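Side-chain contacts in complement factor MASP-3 (Homo sapiens, PDB 3DEM), which probably associates through its CUB and EGF-like domains with mannan-binding lectin and ficolins, as a serine protease component of the complement system: residues A[47-50]-A[55-58]; A[135-140]-A[146-151]. One frame throughout, in Å; residues are numbered along the deposited sequence.

Interaction 1: A[47-50]-A[55-58]; sequences NLES and EYDY. With CA (calcium ion), chain E.
Glu49 and Asp57 meet at a calcium ion, and that is the tight part of this contact. Glu49 reaches it with an extended chain, CG anti to the backbone N (chi1 -174°), and binds through one oxygen, OE1, 2.4 Å from the calcium. Asp57 chelates with both OD1 and OD2. The two carboxylates stand nearly perpendicular, planes 82° apart, with Glu49 OE1 only 3.2 Å from Asp57 OD2; no hydrogen bond joins them, and the metal probably offsets the repulsion of their charges. Asp57 OD2 also takes a hydrogen bond from Tyr21. This is the calcium site of the first CUB domain, in the loop between strands 37-47 and 58-62, completed by Asp102, Ser104 and two waters. Next to it, Leu48 rests CD2 against the backbone of the other segment, 3.6 Å from Tyr58 N, with Phe99 of strand 94-101 also against its side chain. One water lies between the backbones, donating to Glu49 O; its link to Asp57 O is modelled very short. The looser side is at Tyr56, an exposed residue: Glu49 OE2, the oxygen not bound to calcium, approaches its ring obliquely and comes no nearer than 3.7 Å, to CD1.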
ATOM      1  N   ASN A  47      -7.248 -16.861  22.696  1.00 40.29           N
ATOM      2  CA  ASN A  47      -7.840 -17.743  23.694  1.00 40.42           C
ATOM      3  C   ASN A  47      -7.479 -17.258  25.090  1.00 40.42           C
ATOM      4  O   ASN A  47      -6.459 -17.658  25.653  1.00 40.45           O
ATOM      5  CB  ASN A  47      -7.335 -19.175  23.489  1.00 40.32           C
ATOM      6  CG  ASN A  47      -8.196 -20.204  24.189  1.00 40.53           C
ATOM      7  OD1 ASN A  47      -7.744 -20.900  25.104  1.00 40.27           O
ATOM      8  ND2 ASN A  47      -9.448 -20.309  23.760  1.00 40.62           N
ATOM      9  N   LEU A  48      -8.311 -16.382  25.639  1.00 40.40           N
ATOM     10  CA  LEU A  48      -8.052 -15.810  26.955  1.00 40.40           C
ATOM     11  C   LEU A  48      -9.220 -15.994  27.912  1.00 40.41           C
ATOM     12  O   LEU A  48     -10.330 -16.335  27.500  1.00 40.45           O
ATOM     13  CB  LEU A  48      -7.721 -14.320  26.844  1.00 40.34           C
ATOM     14  CG  LEU A  48      -6.248 -13.907  26.806  1.00 40.54           C
ATOM     15  CD1 LEU A  48      -5.615 -14.236  25.463  1.00 40.38           C
ATOM     16  CD2 LEU A  48      -6.114 -12.420  27.112  1.00 40.48           C
ATOM     17  N   GLU A  49      -8.957 -15.766  29.195  1.00 40.35           N
ATOM     18  CA  GLU A  49     -10.010 -15.722  30.203  1.00 40.31           C
ATOM     19  C   GLU A  49     -10.911 -14.507  29.949  1.00 40.12           C
ATOM     20  O   GLU A  49     -10.426 -13.442  29.590  1.00 40.05           O
ATOM     21  CB  GLU A  49      -9.388 -15.617  31.598  1.00 40.28           C
ATOM     22  CG  GLU A  49     -10.381 -15.698  32.750  1.00 40.34           C
ATOM     23  CD  GLU A  49      -9.740 -15.397  34.095  1.00 40.44           C
ATOM     24  OE1 GLU A  49      -8.534 -15.078  34.127  1.00 40.59           O
ATOM     25  OE2 GLU A  49     -10.440 -15.480  35.126  1.00 40.48           O
ATOM     26  N   SER A  50     -12.217 -14.652  30.137  1.00 39.81           N
ATOM     27  CA  SER A  50     -13.121 -13.515  29.966  1.00 39.65           C
ATOM     28  C   SER A  50     -13.388 -12.800  31.299  1.00 39.37           C
ATOM     29  O   SER A  50     -13.504 -13.446  32.341  1.00 39.22           O
ATOM     30  CB  SER A  50     -14.439 -13.965  29.327  1.00 39.76           C
ATOM     31  OG  SER A  50     -15.245 -12.853  28.955  1.00 40.19           O
ATOM     32  N   GLU A  55     -10.677  -7.108  32.920  1.00 40.14           N
ATOM     33  CA  GLU A  55      -9.910  -6.665  34.078  1.00 40.34           C
ATOM     34  C   GLU A  55      -8.898  -7.706  34.548  1.00 40.37           C
ATOM     35  O   GLU A  55      -7.855  -7.352  35.093  1.00 40.29           O
ATOM     36  CB  GLU A  55     -10.831  -6.218  35.229  1.00 40.33           C
ATOM     37  CG  GLU A  55     -11.813  -7.269  35.743  1.00 40.37           C
ATOM     38  CD  GLU A  55     -12.750  -6.715  36.807  1.00 40.53           C
ATOM     39  OE1 GLU A  55     -12.780  -5.477  36.978  1.00 40.77           O
ATOM     40  OE2 GLU A  55     -13.455  -7.506  37.475  1.00 40.48           O
ATOM     41  N   TYR A  56      -9.202  -8.981  34.319  1.00 40.39           N
ATOM     42  CA  TYR A  56      -8.319 -10.065  34.742  1.00 40.46           C
ATOM     43  C   TYR A  56      -7.204 -10.310  33.729  1.00 40.54           C
ATOM     44  O   TYR A  56      -6.115  -9.747  33.850  1.00 40.72           O
ATOM     45  CB  TYR A  56      -9.118 -11.344  35.028  1.00 40.44           C
ATOM     46  CG  TYR A  56     -10.147 -11.183  36.134  1.00 40.46           C
ATOM     47  CD1 TYR A  56     -11.231 -12.049  36.243  1.00 40.55           C
ATOM     48  CD2 TYR A  56     -10.039 -10.151  37.063  1.00 40.56           C
ATOM     49  CE1 TYR A  56     -12.172 -11.897  37.256  1.00 40.31           C
ATOM     50  CE2 TYR A  56     -10.974  -9.991  38.073  1.00 40.38           C
ATOM     51  CZ  TYR A  56     -12.038 -10.864  38.165  1.00 40.40           C
ATOM     52  OH  TYR A  56     -12.964 -10.695  39.180  1.00 40.68           O
ATOM     53  N   ASP A  57      -7.466 -11.147  32.730  1.00 40.54           N
ATOM     54  CA  ASP A  57      -6.497 -11.371  31.662  1.00 40.51           C
ATOM     55  C   ASP A  57      -6.862 -10.504  30.463  1.00 40.56           C
ATOM     56  O   ASP A  57      -8.041 -10.316  30.162  1.00 40.51           O
ATOM     57  CB  ASP A  57      -6.456 -12.846  31.262  1.00 40.43           C
ATOM     58  CG  ASP A  57      -6.004 -13.746  32.397  1.00 40.34           C
ATOM     59  OD1 ASP A  57      -5.673 -13.223  33.481  1.00 40.06           O
ATOM     60  OD2 ASP A  57      -5.981 -14.980  32.209  1.00 40.04           O
ATOM     61  N   TYR A  58      -5.860  -9.966  29.778  1.00 40.47           N
ATOM     62  CA  TYR A  58      -6.143  -9.092  28.649  1.00 40.51           C
ATOM     63  C   TYR A  58      -4.986  -8.861  27.685  1.00 40.58           C
ATOM     64  O   TYR A  58      -3.813  -9.037  28.026  1.00 40.56           O
ATOM     65  CB  TYR A  58      -6.668  -7.742  29.140  1.00 40.56           C
ATOM     66  CG  TYR A  58      -5.693  -6.960  29.988  1.00 40.55           C
ATOM     67  CD1 TYR A  58      -4.683  -6.206  29.403  1.00 40.68           C
ATOM     68  CD2 TYR A  58      -5.792  -6.960  31.375  1.00 40.72           C
ATOM     69  CE1 TYR A  58      -3.793  -5.480  30.173  1.00 40.33           C
ATOM     70  CE2 TYR A  58      -4.911  -6.232  32.154  1.00 40.55           C
ATOM     71  CZ  TYR A  58      -3.914  -5.495  31.543  1.00 40.61           C
ATOM     72  OH  TYR A  58      -3.032  -4.773  32.307  1.00 40.88           O
TER
HETATM   73 CA    CA E5001      -6.177 -15.403  34.689  1.00 43.00          CA
HETATM   74  O   HOH W   1      -9.972 -11.169  31.421  1.00 37.16           O
HETATM   75  O   HOH W   2      -6.608 -17.451  33.827  1.00 41.22           O
HETATM   76  O   HOH W   3      -3.613 -15.687  34.951  1.00 35.66           O

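Interaction 2: A[135-140]-A[146-151]. With CA (calcium ion), chain D.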
ATOM      1  N   ASP A 135      -2.031  22.776  -3.120  1.00 40.31           N
ATOM      2  CA  ASP A 135      -2.877  23.750  -3.808  1.00 40.13           C
ATOM      3  C   ASP A 135      -3.589  23.110  -5.010  1.00 40.21           C
ATOM      4  O   ASP A 135      -4.808  23.231  -5.146  1.00 39.87           O
ATOM      5  CB  ASP A 135      -2.031  24.951  -4.241  1.00 40.16           C
ATOM      6  CG  ASP A 135      -2.863  26.126  -4.738  1.00 39.95           C
ATOM      7  OD1 ASP A 135      -4.106  26.086  -4.653  1.00 39.77           O
ATOM      8  OD2 ASP A 135      -2.257  27.107  -5.213  1.00 39.86           O
ATOM      9  N   HIS A 136      -2.833  22.425  -5.868  1.00 40.15           N
ATOM     10  CA  HIS A 136      -3.416  21.772  -7.042  1.00 40.33           C
ATOM     11  C   HIS A 136      -3.441  20.247  -6.909  1.00 40.41           C
ATOM     12  O   HIS A 136      -4.449  19.673  -6.496  1.00 40.30           O
ATOM     13  CB  HIS A 136      -2.692  22.178  -8.332  1.00 40.28           C
ATOM     14  CG  HIS A 136      -2.912  23.603  -8.731  1.00 40.22           C
ATOM     15  ND1 HIS A 136      -2.257  24.188  -9.794  1.00 40.26           N
ATOM     16  CD2 HIS A 136      -3.706  24.565  -8.206  1.00 40.40           C
ATOM     17  CE1 HIS A 136      -2.643  25.445  -9.912  1.00 40.05           C
ATOM     18  NE2 HIS A 136      -3.521  25.700  -8.959  1.00 40.51           N
ATOM     19  N   TYR A 137      -2.330  19.595  -7.249  1.00 40.48           N
ATOM     20  CA  TYR A 137      -2.257  18.135  -7.220  1.00 40.48           C
ATOM     21  C   TYR A 137      -1.475  17.601  -6.024  1.00 40.58           C
ATOM     22  O   TYR A 137      -0.423  18.132  -5.666  1.00 40.67           O
ATOM     23  CB  TYR A 137      -1.614  17.604  -8.501  1.00 40.44           C
ATOM     24  CG  TYR A 137      -2.292  18.032  -9.779  1.00 40.41           C
ATOM     25  CD1 TYR A 137      -3.614  17.689 -10.036  1.00 40.87           C
ATOM     26  CD2 TYR A 137      -1.603  18.758 -10.745  1.00 40.51           C
ATOM     27  CE1 TYR A 137      -4.239  18.072 -11.223  1.00 40.81           C
ATOM     28  CE2 TYR A 137      -2.212  19.148 -11.922  1.00 40.53           C
ATOM     29  CZ  TYR A 137      -3.530  18.802 -12.157  1.00 40.62           C
ATOM     30  OH  TYR A 137      -4.135  19.179 -13.333  1.00 40.77           O
ATOM     31  N   CYS A 138      -1.994  16.536  -5.419  1.00 40.61           N
ATOM     32  CA  CYS A 138      -1.276  15.797  -4.389  1.00 40.58           C
ATOM     33  C   CYS A 138      -0.911  14.417  -4.932  1.00 40.48           C
ATOM     34  O   CYS A 138      -1.733  13.764  -5.564  1.00 40.20           O
ATOM     35  CB  CYS A 138      -2.137  15.654  -3.130  1.00 40.61           C
ATOM     36  SG  CYS A 138      -1.303  14.876  -1.709  1.00 40.83           S
ATOM     37  N   HIS A 139       0.325  13.984  -4.697  1.00 40.53           N
ATOM     38  CA  HIS A 139       0.787  12.675  -5.158  1.00 40.41           C
ATOM     39  C   HIS A 139       1.272  11.859  -3.967  1.00 40.58           C
ATOM     40  O   HIS A 139       2.197  12.258  -3.255  1.00 40.49           O
ATOM     41  CB  HIS A 139       1.918  12.818  -6.181  1.00 40.38           C
ATOM     42  CG  HIS A 139       1.592  13.719  -7.332  1.00 40.49           C
ATOM     43  ND1 HIS A 139       1.035  13.256  -8.505  1.00 40.12           N
ATOM     44  CD2 HIS A 139       1.745  15.057  -7.491  1.00 40.18           C
ATOM     45  CE1 HIS A 139       0.859  14.268  -9.335  1.00 40.32           C
ATOM     46  NE2 HIS A 139       1.279  15.372  -8.744  1.00 40.28           N
ATOM     47  N   ASN A 140       0.636  10.715  -3.745  1.00 40.64           N
ATOM     48  CA  ASN A 140       1.020   9.842  -2.649  1.00 40.57           C
ATOM     49  C   ASN A 140       2.075   8.841  -3.082  1.00 40.57           C
ATOM     50  O   ASN A 140       2.041   8.335  -4.207  1.00 40.63           O
ATOM     51  CB  ASN A 140      -0.197   9.091  -2.108  1.00 40.49           C
ATOM     52  CG  ASN A 140       0.117   8.302  -0.847  1.00 40.53           C
ATOM     53  OD1 ASN A 140       0.765   8.803   0.070  1.00 40.49           O
ATOM     54  ND2 ASN A 140      -0.348   7.066  -0.794  1.00 40.29           N
ATOM     55  N   TYR A 146       4.045  14.325  -2.123  1.00 40.38           N
ATOM     56  CA  TYR A 146       4.487  15.625  -2.626  1.00 40.39           C
ATOM     57  C   TYR A 146       3.383  16.292  -3.435  1.00 40.47           C
ATOM     58  O   TYR A 146       2.414  15.642  -3.826  1.00 40.62           O
ATOM     59  CB  TYR A 146       5.776  15.506  -3.451  1.00 40.31           C
ATOM     60  CG  TYR A 146       5.633  14.730  -4.742  1.00 40.26           C
ATOM     61  CD1 TYR A 146       5.304  15.375  -5.933  1.00 40.30           C
ATOM     62  CD2 TYR A 146       5.844  13.357  -4.775  1.00 40.60           C
ATOM     63  CE1 TYR A 146       5.177  14.671  -7.118  1.00 40.23           C
ATOM     64  CE2 TYR A 146       5.716  12.637  -5.953  1.00 40.36           C
ATOM     65  CZ  TYR A 146       5.384  13.299  -7.124  1.00 40.57           C
ATOM     66  OH  TYR A 146       5.267  12.582  -8.294  1.00 40.07           O
ATOM     67  N   CYS A 147       3.538  17.591  -3.675  1.00 40.47           N
ATOM     68  CA  CYS A 147       2.582  18.364  -4.456  1.00 40.44           C
ATOM     69  C   CYS A 147       3.154  18.693  -5.831  1.00 40.42           C
ATOM     70  O   CYS A 147       4.370  18.740  -6.016  1.00 40.49           O
ATOM     71  CB  CYS A 147       2.229  19.672  -3.739  1.00 40.44           C
ATOM     72  SG  CYS A 147       1.718  19.526  -2.003  1.00 40.20           S
ATOM     73  N   SER A 148       2.268  18.916  -6.795  1.00 40.29           N
ATOM     74  CA  SER A 148       2.664  19.440  -8.098  1.00 40.43           C
ATOM     75  C   SER A 148       1.576  20.391  -8.597  1.00 40.51           C
ATOM     76  O   SER A 148       0.527  20.529  -7.963  1.00 40.48           O
ATOM     77  CB  SER A 148       2.923  18.311  -9.105  1.00 40.37           C
ATOM     78  OG  SER A 148       1.717  17.852  -9.687  1.00 40.11           O
ATOM     79  N   CYS A 149       1.820  21.043  -9.728  1.00 40.57           N
ATOM     80  CA  CYS A 149       0.913  22.088 -10.195  1.00 40.73           C
ATOM     81  C   CYS A 149       0.349  21.836 -11.582  1.00 40.59           C
ATOM     82  O   CYS A 149       0.907  21.065 -12.362  1.00 40.66           O
ATOM     83  CB  CYS A 149       1.613  23.443 -10.153  1.00 40.62           C
ATOM     84  SG  CYS A 149       2.133  23.879  -8.490  1.00 41.87           S
ATOM     85  N   ARG A 150      -0.765  22.495 -11.881  1.00 40.55           N
ATOM     86  CA  ARG A 150      -1.324  22.459 -13.223  1.00 40.57           C
ATOM     87  C   ARG A 150      -0.371  23.084 -14.229  1.00 40.59           C
ATOM     88  O   ARG A 150       0.443  23.953 -13.890  1.00 40.43           O
ATOM     89  CB  ARG A 150      -2.642  23.226 -13.292  1.00 40.70           C
ATOM     90  CG  ARG A 150      -3.777  22.662 -12.464  1.00 40.77           C
ATOM     91  CD  ARG A 150      -5.056  23.440 -12.755  1.00 41.18           C
ATOM     92  NE  ARG A 150      -5.841  23.658 -11.543  1.00 41.60           N
ATOM     93  CZ  ARG A 150      -6.290  24.844 -11.135  1.00 41.62           C
ATOM     94  NH1 ARG A 150      -6.057  25.942 -11.851  1.00 40.71           N
ATOM     95  NH2 ARG A 150      -6.995  24.927 -10.013  1.00 41.72           N
ATOM     96  N   PHE A 151      -0.507  22.641 -15.473  1.00 40.57           N
ATOM     97  CA  PHE A 151       0.229  23.182 -16.598  1.00 40.52           C
ATOM     98  C   PHE A 151       0.137  24.703 -16.605  1.00 40.57           C
ATOM     99  O   PHE A 151      -0.956  25.271 -16.549  1.00 40.78           O
ATOM    100  CB  PHE A 151      -0.343  22.599 -17.893  1.00 40.39           C
ATOM    101  CG  PHE A 151       0.331  23.089 -19.133  1.00 40.21           C
ATOM    102  CD1 PHE A 151       1.506  22.509 -19.574  1.00 40.23           C
ATOM    103  CD2 PHE A 151      -0.225  24.116 -19.872  1.00 40.49           C
ATOM    104  CE1 PHE A 151       2.121  22.957 -20.729  1.00 40.51           C
ATOM    105  CE2 PHE A 151       0.386  24.573 -21.024  1.00 40.56           C
ATOM    106  CZ  PHE A 151       1.561  23.990 -21.453  1.00 40.70           C
TER
HETATM  107 CA    CA D3001       2.170   8.206   1.710  1.00 38.45          CA
HETATM  108  O   HOH W   4      -0.146  21.776  -5.214  1.00 31.89           O
HETATM  109  O   HOH W   5      -2.263  20.160 -15.510  1.00 39.16           O
HETATM  110  O   HOH W   6       3.408   8.366   3.744  1.00 39.87           O
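His136 and His139 both carry CG anti to the carbonyl carbon (chi1 -53° for His139); this brings the His136 ring to Arg150 and lays the His139 ring over the sheet face it shares with Tyr146 and Ser148, between those two. Ser148 has OG between its backbone N and carbonyl carbon, and there it meets His139: NE2 donates to OG at 2.7 Å, nearly in the imidazole plane. The other ring nitrogen, ND1, is hydrogen-bonded to Tyr42 of the second subunit, so the His139 ring is gripped at both nitrogens and its rotation is fixed. Tyr146 lies beside it with its ring plane 20° from that of the imidazole, but the two are slid so far apart that they barely overlap; what sits over the tyrosine face is His139 CB, a CH-pi contact 3.8 Å from the ring centroid. The face of the hairpin bearing Tyr137, His139, Tyr146 and Ser148 is turned to the second subunit, whose His115 stacks on His139.

At the other end, His136 ND1 accepts a very straight bond from Arg150 N (3.1 Å, 176°) in the ring plane, while the Arg150 guanidinium folds back flat over one ring face, centres 3.9 Å apart. Tyr137 crosses the Arg150 side chain at about a right angle, with OH 3.6 Å from CG, and a water bridges that hydroxyl to Phe151 N.

Tyr137 pairs with Ser148 and His139 with Tyr146 through paired backbone bonds; between them Cys138 and Cys147 form the non-hydrogen-bonded pair and are joined by disulfides to Cys124 and Cys134 respectively. Within the same strand as His139, Asn140 is a calcium ligand together with Asp120, Val121, Glu123, Tyr141 and Gly144. This is the central disulfide-pinned beta hairpin of a calcium-binding EGF domain.

From the N terminus, strand 37-47 of the first CUB domain runs into interaction 1, which closes a short loop, four residues between its segments, at the start of strand 58-62; around the calcium it also draws in the loop after strand 94-101. The chain then completes that domain with strand 111-120 and enters the EGF domain, where interaction 2 closes the hairpin of strands 137-141 and 144-148. The two are in series, neither nested nor crossed, and about 33 Å apart at their nearest atoms. Interaction 1 is confined to one CUB domain, whereas interaction 2 holds together the hairpin of the EGF domain that lies between the two CUB domains and faces the second subunit.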